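Local structure of penicillin-binding protein 2B (Streptococcus pneumoniae, 2WAD) at residues Ser395-Gly400 with Ala582-Gly587; Thr534-Gly539 with Val635-Thr640; Met464-Ser469 with Tyr507-Phe512; Gly488-Thr491 with Asp497-Thr500; Lys477-Phe482 with Gly501-Glu506. The protein probably acts as a penicillin-binding transpeptidase that cross-links the peptides of adjacent glycan strands in peptidoglycan during peripheral cell-wall growth. One frame throughout, in Å; residues are numbered along the deposited sequence.

Contact 1 of 5, residues Ser395-Gly400 with Ala582-Gly587; sequences SGWENG and AILHQG. Unlike the reference sequence in segment 582-587: A582 (reference Ser).
W397 reaches out from helix 389-398 and lays the six-membered end of its indole against I583 and L584 of helix 578-593. The two backbones stay well apart, with W397 CA and I583 CA 11.3 Å from each other, and the indole spans much of that gap. L584 comes closest: its CD2 lies 3.5 Å from W397 CZ3, in a position oblique to the ring. L584 CG meets the same corner within the ring plane. I583 also stands at the edge, where its CG2 is 3.9 Å from W397 CH2. In I583 the CG2 branch lies trans to the backbone N, and this branch does the touching. The indole N-H is used elsewhere, as W397 NE1 bonds to G404 O. Behind W397 the helix ends in a Schellman motif, with G400 at C-prime in positive phi. N399 ND2 adds a fairly straight bond (164°) of 2.8 Å to S395 O, which also accepts from N399 N. Helix 436-442 meets I583 and L584 too, through A436, V437 and L440. No hydrogen bond crosses between the segments. Between these two segments of the transpeptidase domain the contact is van der Waals alone, so shape rather than polar direction sets the fit.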
# COMPACT_ATOMS: atom_id res chain seq x y z
N SER A 395 8.56 -1.43 28.60
CA SER A 395 8.17 -0.15 29.18
C SER A 395 8.47 -0.11 30.68
O SER A 395 8.81 0.94 31.20
CB SER A 395 6.70 0.13 28.90
OG SER A 395 6.42 1.52 29.00
N GLY A 396 8.33 -1.26 31.35
CA GLY A 396 8.71 -1.43 32.74
C GLY A 396 10.20 -1.18 32.99
O GLY A 396 10.56 -0.53 33.95
N TRP A 397 11.06 -1.73 32.14
CA TRP A 397 12.49 -1.45 32.23
C TRP A 397 12.82 0.03 31.96
O TRP A 397 13.59 0.61 32.72
CB TRP A 397 13.29 -2.35 31.28
CG TRP A 397 13.35 -3.79 31.71
CD1 TRP A 397 13.55 -4.25 32.98
CD2 TRP A 397 13.23 -4.95 30.89
NE1 TRP A 397 13.56 -5.61 33.00
CE2 TRP A 397 13.35 -6.07 31.73
CE3 TRP A 397 13.02 -5.15 29.51
CZ2 TRP A 397 13.27 -7.38 31.25
CZ3 TRP A 397 12.93 -6.45 29.04
CH2 TRP A 397 13.05 -7.55 29.91
N GLU A 398 12.23 0.62 30.91
CA GLU A 398 12.51 2.01 30.53
C GLU A 398 12.17 3.03 31.60
O GLU A 398 12.91 4.00 31.79
CB GLU A 398 11.86 2.43 29.21
CG GLU A 398 12.26 1.56 28.05
CD GLU A 398 11.49 1.89 26.79
OE1 GLU A 398 12.02 1.61 25.69
OE2 GLU A 398 10.36 2.41 26.89
N ASN A 399 11.07 2.79 32.30
CA ASN A 399 10.55 3.72 33.27
C ASN A 399 10.92 3.40 34.73
O ASN A 399 10.30 3.88 35.65
CB ASN A 399 9.03 3.87 33.06
CG ASN A 399 8.73 4.52 31.74
OD1 ASN A 399 8.79 5.74 31.63
ND2 ASN A 399 8.43 3.72 30.71
N GLY A 400 11.93 2.56 34.93
CA GLY A 400 12.42 2.31 36.29
C GLY A 400 11.52 1.47 37.17
O GLY A 400 11.67 1.46 38.39
N ALA A 582 17.87 -9.81 25.98
CA ALA A 582 18.21 -11.22 26.10
C ALA A 582 17.15 -11.92 26.97
O ALA A 582 16.81 -13.07 26.75
CB ALA A 582 19.63 -11.40 26.66
N ILE A 583 16.59 -11.19 27.93
CA ILE A 583 15.49 -11.72 28.72
C ILE A 583 14.24 -11.93 27.86
O ILE A 583 13.61 -12.97 27.94
CB ILE A 583 15.23 -10.88 29.96
CG1 ILE A 583 16.40 -11.07 30.93
CG2 ILE A 583 13.94 -11.30 30.68
CD1 ILE A 583 16.69 -9.85 31.81
N LEU A 584 13.90 -10.98 26.99
CA LEU A 584 12.77 -11.17 26.10
C LEU A 584 12.98 -12.40 25.21
O LEU A 584 12.05 -13.18 25.05
CB LEU A 584 12.51 -9.95 25.22
CG LEU A 584 12.24 -8.62 25.93
CD1 LEU A 584 11.95 -7.51 24.89
CD2 LEU A 584 11.13 -8.69 27.01
N HIS A 585 14.16 -12.54 24.62
CA HIS A 585 14.54 -13.70 23.80
C HIS A 585 14.42 -15.05 24.52
O HIS A 585 14.06 -16.05 23.90
CB HIS A 585 15.97 -13.52 23.26
CG HIS A 585 16.09 -12.53 22.13
ND1 HIS A 585 17.26 -12.33 21.44
CD2 HIS A 585 15.18 -11.70 21.57
CE1 HIS A 585 17.08 -11.42 20.50
NE2 HIS A 585 15.82 -11.02 20.55
N GLN A 586 14.72 -15.09 25.81
CA GLN A 586 14.61 -16.32 26.60
C GLN A 586 13.13 -16.61 26.87
O GLN A 586 12.71 -17.76 26.82
CB GLN A 586 15.42 -16.23 27.91
CG GLN A 586 15.48 -17.49 28.77
CD GLN A 586 16.24 -18.66 28.12
OE1 GLN A 586 17.14 -18.46 27.31
NE2 GLN A 586 15.88 -19.89 28.49
N GLY A 587 12.34 -15.58 27.13
CA GLY A 587 10.91 -15.79 27.29
C GLY A 587 10.23 -16.34 26.05
O GLY A 587 9.45 -17.29 26.13

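Contact 2 of 5, residues Thr534-Gly539 with Val635-Thr640; sequences TIANNG and VAYAPT. Unlike the reference sequence in segment 635-640: T640 (reference Ser).
V635 and A636 lead strand 634-638 up to Y637, the residue that meets I535 and A536 on helix 525-536. V635 packs on V532, one turn earlier on the same helix. A636 bonds through its backbone to V647, and V635 and Y637 bond to K615 and S613, so the strand is held between its two neighbours in the sheet. Y637 carries the contact. Its CG sits between the backbone N and the carbonyl carbon (chi1 58°), which turns the ring toward the end of the helix. A536 CB lies over one face of that ring, 4.1 Å from the Y637 ring centroid and 28° off the normal, a CH-pi contact. The nearest ring atom is Y637 CG, 3.7 Å from A536 CB. The I535 side chain crosses that of Y637 at about a right angle; its CG2 is 4.1 Å from Y637 CE2, oblique to the ring. A638 turns the other way, and its CB points away from the helix. A cis peptide bond then leads into P639, and T640 OG1 bonds to S611 and S613. The helix stops beside the ring in a Schellman motif, with N538 at C-prime and G539 N bonded to T534 O at 2.8 Å. All three touching residues are buried. A helix laid on the central antiparallel sheet in this way is characteristic of the penicillin-binding transpeptidase fold, which is related to that of serine beta-lactamases.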
# COMPACT_ATOMS: atom_id res chain seq x y z
N THR A 534 11.40 -6.61 15.12
CA THR A 534 12.24 -5.71 15.92
C THR A 534 12.92 -6.46 17.07
O THR A 534 14.12 -6.31 17.32
CB THR A 534 11.41 -4.51 16.46
OG1 THR A 534 10.90 -3.74 15.36
CG2 THR A 534 12.24 -3.61 17.36
N ILE A 535 12.14 -7.26 17.78
CA ILE A 535 12.69 -8.19 18.76
C ILE A 535 13.74 -9.11 18.13
O ILE A 535 14.85 -9.29 18.66
CB ILE A 535 11.58 -9.03 19.44
CG1 ILE A 535 10.66 -8.11 20.24
CG2 ILE A 535 12.24 -10.08 20.35
CD1 ILE A 535 9.40 -8.74 20.82
N ALA A 536 13.41 -9.66 16.98
CA ALA A 536 14.30 -10.59 16.31
C ALA A 536 15.59 -9.90 15.83
O ALA A 536 16.60 -10.56 15.61
CB ALA A 536 13.57 -11.25 15.13
N ASN A 537 15.55 -8.58 15.64
CA ASN A 537 16.72 -7.84 15.16
C ASN A 537 17.35 -7.06 16.31
O ASN A 537 17.97 -6.01 16.13
CB ASN A 537 16.28 -6.90 14.03
CG ASN A 537 17.45 -6.31 13.26
OD1 ASN A 537 18.37 -7.03 12.88
ND2 ASN A 537 17.39 -5.00 12.98
N ASN A 538 17.13 -7.56 17.52
CA ASN A 538 17.75 -7.01 18.73
C ASN A 538 17.47 -5.55 19.06
O ASN A 538 18.34 -4.84 19.56
CB ASN A 538 19.25 -7.32 18.76
CG ASN A 538 19.50 -8.83 18.82
OD1 ASN A 538 18.88 -9.54 19.61
ND2 ASN A 538 20.38 -9.33 17.96
N GLY A 539 16.25 -5.12 18.75
CA GLY A 539 15.76 -3.80 19.16
C GLY A 539 15.89 -2.74 18.08
O GLY A 539 15.44 -1.62 18.25
N VAL A 635 2.88 -14.39 17.22
CA VAL A 635 4.06 -13.85 16.55
C VAL A 635 5.22 -14.83 16.79
O VAL A 635 5.25 -15.51 17.81
CB VAL A 635 4.43 -12.42 17.09
CG1 VAL A 635 3.32 -11.43 16.80
CG2 VAL A 635 4.71 -12.44 18.59
N ALA A 636 6.16 -14.92 15.86
CA ALA A 636 7.27 -15.88 15.96
C ALA A 636 8.45 -15.41 15.11
O ALA A 636 8.26 -14.68 14.14
CB ALA A 636 6.80 -17.28 15.47
N TYR A 637 9.65 -15.88 15.44
CA TYR A 637 10.79 -15.77 14.52
C TYR A 637 11.66 -17.02 14.56
O TYR A 637 11.50 -17.87 15.44
CB TYR A 637 11.63 -14.53 14.82
CG TYR A 637 12.18 -14.48 16.23
CD1 TYR A 637 13.35 -15.15 16.57
CD2 TYR A 637 11.51 -13.78 17.23
CE1 TYR A 637 13.85 -15.11 17.89
CE2 TYR A 637 12.00 -13.71 18.53
CZ TYR A 637 13.16 -14.39 18.86
OH TYR A 637 13.61 -14.33 20.16
N ALA A 638 12.57 -17.14 13.60
CA ALA A 638 13.38 -18.34 13.41
C ALA A 638 14.43 -18.10 12.33
O ALA A 638 14.25 -17.28 11.43
CB ALA A 638 12.49 -19.54 12.99
N PRO A 639 15.54 -18.84 12.39
CA PRO A 639 15.79 -19.72 13.52
C PRO A 639 16.17 -18.95 14.78
O PRO A 639 16.69 -17.83 14.71
CB PRO A 639 16.94 -20.61 13.06
CG PRO A 639 17.33 -20.17 11.69
CD PRO A 639 16.31 -19.20 11.18
N THR A 640 15.86 -19.51 15.94
CA THR A 640 16.13 -18.81 17.19
C THR A 640 17.50 -18.12 17.15
O THR A 640 17.62 -16.95 17.48
CB THR A 640 16.03 -19.77 18.37
OG1 THR A 640 14.67 -20.23 18.47
CG2 THR A 640 16.44 -19.10 19.68

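Contact 3 of 5, residues Met464-Ser469 with Tyr507-Phe512; sequences MFVGTS and YNFANF. Unlike the reference sequence in segment 507-512: N508 (reference Ser), F512 (reference Tyr).
V466 and T468 lie on an extended loop that passes the start of helix 509-515, where F509 is the first helical residue. The backbones are nearest at T468 CA and F509 CA, 7.3 Å apart. N508 holds the N-cap position. Its OD1 accepts from N511 N at 2.9 Å, with the donor close to the line of the side-chain C=O (173°). This capping bond ties down the first turn, from which F509 projects. F509 CG is trans to the backbone N (chi1 172°), and the ring reaches out to the loop. V466 stands over one face of it, at about a right angle to the side chain. Both methyls take part: V466 CG1 is 3.7 Å from F509 CE1, and V466 CG2 is 3.8 Å from F509 CZ. Both lie on that one face, near the CE1-CZ end of the ring. T468 adds a looser touch at the base of the side chain, where its CG2 is 4.3 Å from F509 CB. No hydrogen bond joins the two segments. F415 meets the F509 ring in a T-shaped, edge-to-face stack and also touches V466. The contact lies at the surface of the domain, between helices. V466 packs back on L453 of helix 445-455, and F512, one turn beyond F509, reaches A452 of that helix and L471 of helix 471-484.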
# COMPACT_ATOMS: atom_id res chain seq x y z
N MET A 464 -6.62 -1.79 46.76
CA MET A 464 -6.21 -0.39 46.73
C MET A 464 -7.16 0.47 45.87
O MET A 464 -7.69 -0.01 44.86
CB MET A 464 -4.78 -0.29 46.18
CG MET A 464 -4.65 -0.77 44.72
SD MET A 464 -2.96 -0.66 44.09
CE MET A 464 -2.44 0.97 44.63
N PHE A 465 -7.36 1.71 46.31
CA PHE A 465 -8.03 2.77 45.54
C PHE A 465 -6.90 3.38 44.70
O PHE A 465 -5.86 3.79 45.24
CB PHE A 465 -8.62 3.86 46.45
CG PHE A 465 -9.94 3.50 47.10
CD1 PHE A 465 -11.14 3.67 46.43
CD2 PHE A 465 -9.98 2.97 48.39
CE1 PHE A 465 -12.34 3.32 47.00
CE2 PHE A 465 -11.17 2.61 48.98
CZ PHE A 465 -12.35 2.79 48.30
N VAL A 466 -7.08 3.42 43.39
CA VAL A 466 -6.00 3.92 42.55
C VAL A 466 -6.09 5.42 42.26
O VAL A 466 -7.12 5.92 41.80
CB VAL A 466 -5.78 3.09 41.26
CG1 VAL A 466 -4.53 3.58 40.54
CG2 VAL A 466 -5.61 1.61 41.59
N GLY A 467 -5.01 6.14 42.56
CA GLY A 467 -4.88 7.57 42.23
C GLY A 467 -4.57 7.83 40.76
O GLY A 467 -3.63 7.25 40.21
N THR A 468 -5.34 8.71 40.12
CA THR A 468 -5.25 8.84 38.66
C THR A 468 -4.58 10.12 38.16
O THR A 468 -4.66 10.47 36.98
CB THR A 468 -6.61 8.68 37.99
OG1 THR A 468 -7.46 9.73 38.45
CG2 THR A 468 -7.22 7.31 38.31
N SER A 469 -3.89 10.81 39.06
CA SER A 469 -3.16 12.03 38.69
C SER A 469 -2.11 11.74 37.62
O SER A 469 -1.81 12.59 36.78
CB SER A 469 -2.51 12.70 39.91
OG SER A 469 -1.75 11.76 40.67
N TYR A 507 -9.68 8.12 27.11
CA TYR A 507 -9.57 6.81 27.77
C TYR A 507 -9.57 6.98 29.28
O TYR A 507 -9.22 8.05 29.77
CB TYR A 507 -8.27 6.09 27.37
CG TYR A 507 -7.08 6.99 27.60
CD1 TYR A 507 -6.63 7.87 26.62
CD2 TYR A 507 -6.43 7.00 28.83
CE1 TYR A 507 -5.56 8.72 26.85
CE2 TYR A 507 -5.37 7.84 29.08
CZ TYR A 507 -4.95 8.72 28.09
OH TYR A 507 -3.90 9.56 28.34
N ASN A 508 -9.91 5.92 30.02
CA ASN A 508 -9.82 5.92 31.47
C ASN A 508 -8.80 4.91 32.02
O ASN A 508 -8.08 4.25 31.28
CB ASN A 508 -11.20 5.60 32.07
CG ASN A 508 -11.72 4.25 31.63
OD1 ASN A 508 -10.96 3.30 31.46
ND2 ASN A 508 -13.03 4.15 31.44
N PHE A 509 -8.78 4.77 33.35
CA PHE A 509 -7.83 3.88 34.02
C PHE A 509 -7.96 2.42 33.63
O PHE A 509 -6.95 1.73 33.49
CB PHE A 509 -7.92 4.04 35.54
CG PHE A 509 -7.11 3.03 36.32
CD1 PHE A 509 -5.75 3.18 36.44
CD2 PHE A 509 -7.72 1.96 36.94
CE1 PHE A 509 -5.00 2.25 37.15
CE2 PHE A 509 -6.99 1.02 37.66
CZ PHE A 509 -5.62 1.16 37.77
N ALA A 510 -9.20 1.93 33.51
CA ALA A 510 -9.43 0.55 33.10
C ALA A 510 -8.87 0.28 31.70
O ALA A 510 -8.31 -0.80 31.44
CB ALA A 510 -10.94 0.16 33.21
N ASN A 511 -8.99 1.27 30.81
CA ASN A 511 -8.42 1.18 29.47
C ASN A 511 -6.88 1.08 29.44
O ASN A 511 -6.32 0.28 28.68
CB ASN A 511 -8.83 2.39 28.62
CG ASN A 511 -10.35 2.51 28.40
OD1 ASN A 511 -11.12 1.53 28.43
ND2 ASN A 511 -10.77 3.75 28.17
N PHE A 512 -6.21 1.91 30.23
CA PHE A 512 -4.76 1.86 30.39
C PHE A 512 -4.32 0.47 30.81
O PHE A 512 -3.44 -0.12 30.19
CB PHE A 512 -4.33 2.91 31.44
CG PHE A 512 -2.92 2.75 31.96
CD1 PHE A 512 -1.82 2.96 31.14
CD2 PHE A 512 -2.69 2.39 33.28
CE1 PHE A 512 -0.52 2.83 31.63
CE2 PHE A 512 -1.40 2.25 33.77
CZ PHE A 512 -0.31 2.45 32.95

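Contact 4 of 5, residues Gly488-Thr491 with Asp497-Thr500; sequences GSAT and DEST. Unlike the reference sequence in segment 488-491: S489 (reference Thr).
T491 and E498 make the main polar link between these two loop segments. T491 OG1 donates to E498 OE2 at 2.7 Å. The hydroxyl comes from the syn side of the carboxylate, 26° out of its plane. T491 N adds two weak bonds, at 3.3 Å to E498 OE2 and at 3.1 Å to E498 OE1. One residue thus meets both carboxylate oxygens, which limits how the group can rotate. E498 CG lies between its backbone N and carbonyl carbon (chi1 58°), and the extended chain beyond it carries the carboxylate across to T491. The hydroxyl of T491 has a matching torsion (chi1 66°) that keeps OG1 close to its own backbone N, and both can face the same acid. I493 N bonds to T491 OG1, and G492 N bonds weakly to E498 OE1, so the residues just after T491 also face these polar groups. Farther out the contact is packing. A490 CB lies 3.8 Å from E498 OE1. T500 CG2 lies 3.8 Å from A490 N. At the outer end G488 CA makes a CA-H...O contact of 3.5 Å with T500 O. Q527 of helix 525-536 bonds to S489 O and T500 O, and so bridges both segments from the helix side. No strand ladder forms. The arrangement is a short loop, five residues between its segments, closed by an acid that takes a hydroxyl and, weakly, the backbone N-H of the same residue, within the long connection from helix 471-484 to helix 509-515 of the transpeptidase domain.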
# COMPACT_ATOMS: atom_id res chain seq x y z
N GLY A 488 1.11 1.01 16.99
CA GLY A 488 0.46 2.32 17.15
C GLY A 488 1.21 3.45 16.45
O GLY A 488 0.81 4.59 16.54
N SER A 489 2.28 3.13 15.72
CA SER A 489 3.00 4.16 14.97
C SER A 489 3.14 3.71 13.53
O SER A 489 2.99 2.51 13.26
CB SER A 489 4.40 4.41 15.56
OG SER A 489 5.13 3.20 15.67
N ALA A 490 3.41 4.66 12.63
CA ALA A 490 3.78 4.36 11.24
C ALA A 490 4.88 3.32 11.16
O ALA A 490 5.89 3.44 11.86
CB ALA A 490 4.24 5.65 10.51
N THR A 491 4.71 2.36 10.25
CA THR A 491 5.71 1.31 10.03
C THR A 491 6.83 1.72 9.10
O THR A 491 7.94 1.17 9.18
CB THR A 491 5.08 -0.02 9.50
OG1 THR A 491 4.55 0.18 8.19
CG2 THR A 491 3.96 -0.50 10.39
N ASP A 497 -0.36 4.90 1.75
CA ASP A 497 -1.19 5.13 2.93
C ASP A 497 -1.46 3.88 3.77
O ASP A 497 -2.23 3.02 3.36
CB ASP A 497 -2.53 5.74 2.51
CG ASP A 497 -3.37 6.19 3.70
OD1 ASP A 497 -2.79 6.70 4.69
OD2 ASP A 497 -4.61 6.02 3.65
N GLU A 498 -0.87 3.79 4.95
CA GLU A 498 -1.13 2.66 5.84
C GLU A 498 -1.99 3.16 7.00
O GLU A 498 -1.87 4.30 7.44
CB GLU A 498 0.19 2.13 6.38
CG GLU A 498 0.99 3.19 7.13
CD GLU A 498 2.27 2.65 7.73
OE1 GLU A 498 3.29 3.37 7.68
OE2 GLU A 498 2.26 1.52 8.25
N SER A 499 -2.86 2.31 7.54
CA SER A 499 -3.43 2.58 8.85
C SER A 499 -2.35 2.56 9.93
O SER A 499 -1.46 1.71 9.90
CB SER A 499 -4.46 1.51 9.21
OG SER A 499 -4.97 1.75 10.50
N THR A 500 -2.40 3.48 10.88
CA THR A 500 -1.49 3.43 12.03
C THR A 500 -2.15 2.90 13.31
O THR A 500 -1.56 2.95 14.39
CB THR A 500 -0.79 4.77 12.33
OG1 THR A 500 -1.78 5.74 12.68
CG2 THR A 500 -0.01 5.27 11.12

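Contact 5 of 5, residues Lys477-Phe482 with Gly501-Glu506; sequences KLRSTF and GLVPKE. Unlike the reference sequence in segment 501-506: L502 (reference Phe).
R479 points its guanidinium at V503 and P504 because its CG lies beside the backbone N (chi1 -68°) and its chain then runs straight out from CG to NE. In the transpeptidase domain this arginine joins helix 471-484 to the loop leading toward helix 509-515 by a two-nitrogen, end-on grip on one backbone carbonyl, P504 O. R479 NH2 lies 2.8 Å from P504 O, and R479 NH1 lies 3.0 Å from it. Neither bond is straight, with angles at hydrogen of 142° and 134°, as expected when two donors share one atom. Both nitrogens come from the same face of the carbonyl plane, and P504 O sits at the guanidinium edge. The proline ring also comes near, with P504 CD beside R479 NH2. The charge has a second partner, since D521 OD1 forms a salt bridge with R479 NH2. That pairing would probably help to fix the group in place. F520 and N515 also touch the arginine side chain. V503 supplies the apolar side. Its CG1 is trans to the backbone N and lies over one face of the guanidinium, offset toward the rim. The side chains of R479 and V503 slide past each other in opposite directions. The closest atoms there are V503 CG1 and R479 NE, 3.4 Å apart.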
# COMPACT_ATOMS: atom_id res chain seq x y z
N LYS A 477 3.53 6.97 28.30
CA LYS A 477 4.79 6.24 28.38
C LYS A 477 4.66 4.82 27.83
O LYS A 477 5.59 4.32 27.19
CB LYS A 477 5.30 6.19 29.81
CG LYS A 477 5.89 7.49 30.34
CD LYS A 477 6.18 7.36 31.83
CE LYS A 477 6.64 8.70 32.41
NZ LYS A 477 7.33 8.55 33.73
N LEU A 478 3.54 4.17 28.14
CA LEU A 478 3.22 2.85 27.61
C LEU A 478 3.14 2.89 26.09
O LEU A 478 3.82 2.11 25.42
CB LEU A 478 1.90 2.31 28.22
CG LEU A 478 1.49 0.88 27.83
CD1 LEU A 478 2.42 -0.19 28.47
CD2 LEU A 478 0.03 0.58 28.18
N ARG A 479 2.32 3.81 25.56
CA ARG A 479 2.11 3.92 24.12
C ARG A 479 3.38 4.34 23.37
O ARG A 479 3.59 4.02 22.19
CB ARG A 479 0.96 4.86 23.77
CG ARG A 479 -0.45 4.40 24.17
CD ARG A 479 -1.51 5.43 23.75
NE ARG A 479 -2.84 4.83 23.60
CZ ARG A 479 -3.99 5.48 23.71
NH1 ARG A 479 -4.00 6.79 23.97
NH2 ARG A 479 -5.14 4.83 23.54
N SER A 480 4.25 5.04 24.09
CA SER A 480 5.53 5.41 23.50
C SER A 480 6.44 4.20 23.32
O SER A 480 7.04 4.02 22.24
CB SER A 480 6.20 6.55 24.29
OG SER A 480 7.60 6.60 24.07
N THR A 481 6.57 3.38 24.35
CA THR A 481 7.23 2.09 24.15
C THR A 481 6.60 1.24 23.05
O THR A 481 7.30 0.73 22.19
CB THR A 481 7.26 1.25 25.44
OG1 THR A 481 7.73 2.07 26.52
CG2 THR A 481 8.20 0.05 25.25
N PHE A 482 5.28 1.03 23.09
CA PHE A 482 4.58 0.35 22.00
C PHE A 482 4.98 0.89 20.61
O PHE A 482 5.34 0.11 19.73
CB PHE A 482 3.07 0.46 22.21
CG PHE A 482 2.53 -0.40 23.35
CD1 PHE A 482 3.27 -1.45 23.88
CD2 PHE A 482 1.27 -0.17 23.87
CE1 PHE A 482 2.77 -2.24 24.91
CE2 PHE A 482 0.75 -0.98 24.88
CZ PHE A 482 1.50 -2.01 25.43
N GLY A 501 -3.34 2.34 13.17
CA GLY A 501 -4.04 1.69 14.27
C GLY A 501 -5.27 2.44 14.76
O GLY A 501 -5.58 3.54 14.30
N LEU A 502 -6.02 1.84 15.68
CA LEU A 502 -7.10 2.57 16.34
C LEU A 502 -6.60 2.81 17.76
O LEU A 502 -6.53 1.86 18.54
CB LEU A 502 -8.40 1.74 16.38
CG LEU A 502 -9.73 2.48 16.57
CD1 LEU A 502 -10.93 1.57 16.27
CD2 LEU A 502 -9.89 3.07 17.96
N VAL A 503 -6.31 4.08 18.08
CA VAL A 503 -5.63 4.47 19.31
C VAL A 503 -6.43 5.61 19.93
O VAL A 503 -6.22 6.78 19.60
CB VAL A 503 -4.19 4.97 19.02
CG1 VAL A 503 -3.44 5.30 20.33
CG2 VAL A 503 -3.41 3.96 18.15
N PRO A 504 -7.35 5.28 20.83
CA PRO A 504 -8.28 6.27 21.35
C PRO A 504 -7.61 7.33 22.22
O PRO A 504 -6.86 7.02 23.16
CB PRO A 504 -9.31 5.44 22.12
CG PRO A 504 -9.11 3.97 21.60
CD PRO A 504 -7.66 3.90 21.27
N LYS A 505 -7.84 8.59 21.84
CA LYS A 505 -7.25 9.73 22.53
C LYS A 505 -7.97 10.02 23.84
O LYS A 505 -7.44 10.70 24.72
CB LYS A 505 -7.25 10.97 21.62
CG LYS A 505 -6.19 10.87 20.56
CD LYS A 505 -6.20 12.06 19.62
CE LYS A 505 -5.18 11.84 18.51
NZ LYS A 505 -5.59 10.75 17.55
N GLU A 506 -9.19 9.51 23.96
CA GLU A 506 -9.97 9.60 25.18
C GLU A 506 -9.95 8.21 25.81
O GLU A 506 -10.22 7.22 25.11
CB GLU A 506 -11.42 9.96 24.80
CG GLU A 506 -12.40 10.13 25.97
CD GLU A 506 -13.83 10.36 25.51
OE1 GLU A 506 -14.18 9.95 24.38
OE2 GLU A 506 -14.63 10.97 26.27

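All five contacts lie in the transpeptidase domain. Contact 2 is fully buried and contact 1 partly so, while contacts 3, 4 and 5 are at the surface. Chemistry follows burial only in part: contact 3 is apolar, like contacts 1 and 2. Contact 5 sets a charged side chain on a loop carbonyl, and contact 4 sets one on a hydroxyl and, weakly, a backbone N-H. Contacts 1 and 2 touch: H585 of helix 578-593 bonds to I535 O. Contact 1 also meets contact 5, where T481 bonds to S395 and E398. Contacts 4 and 5 adjoin in sequence, nested in the loop closed by contact 3. Helix 525-536 carries one segment of contact 2 and flanks contact 4.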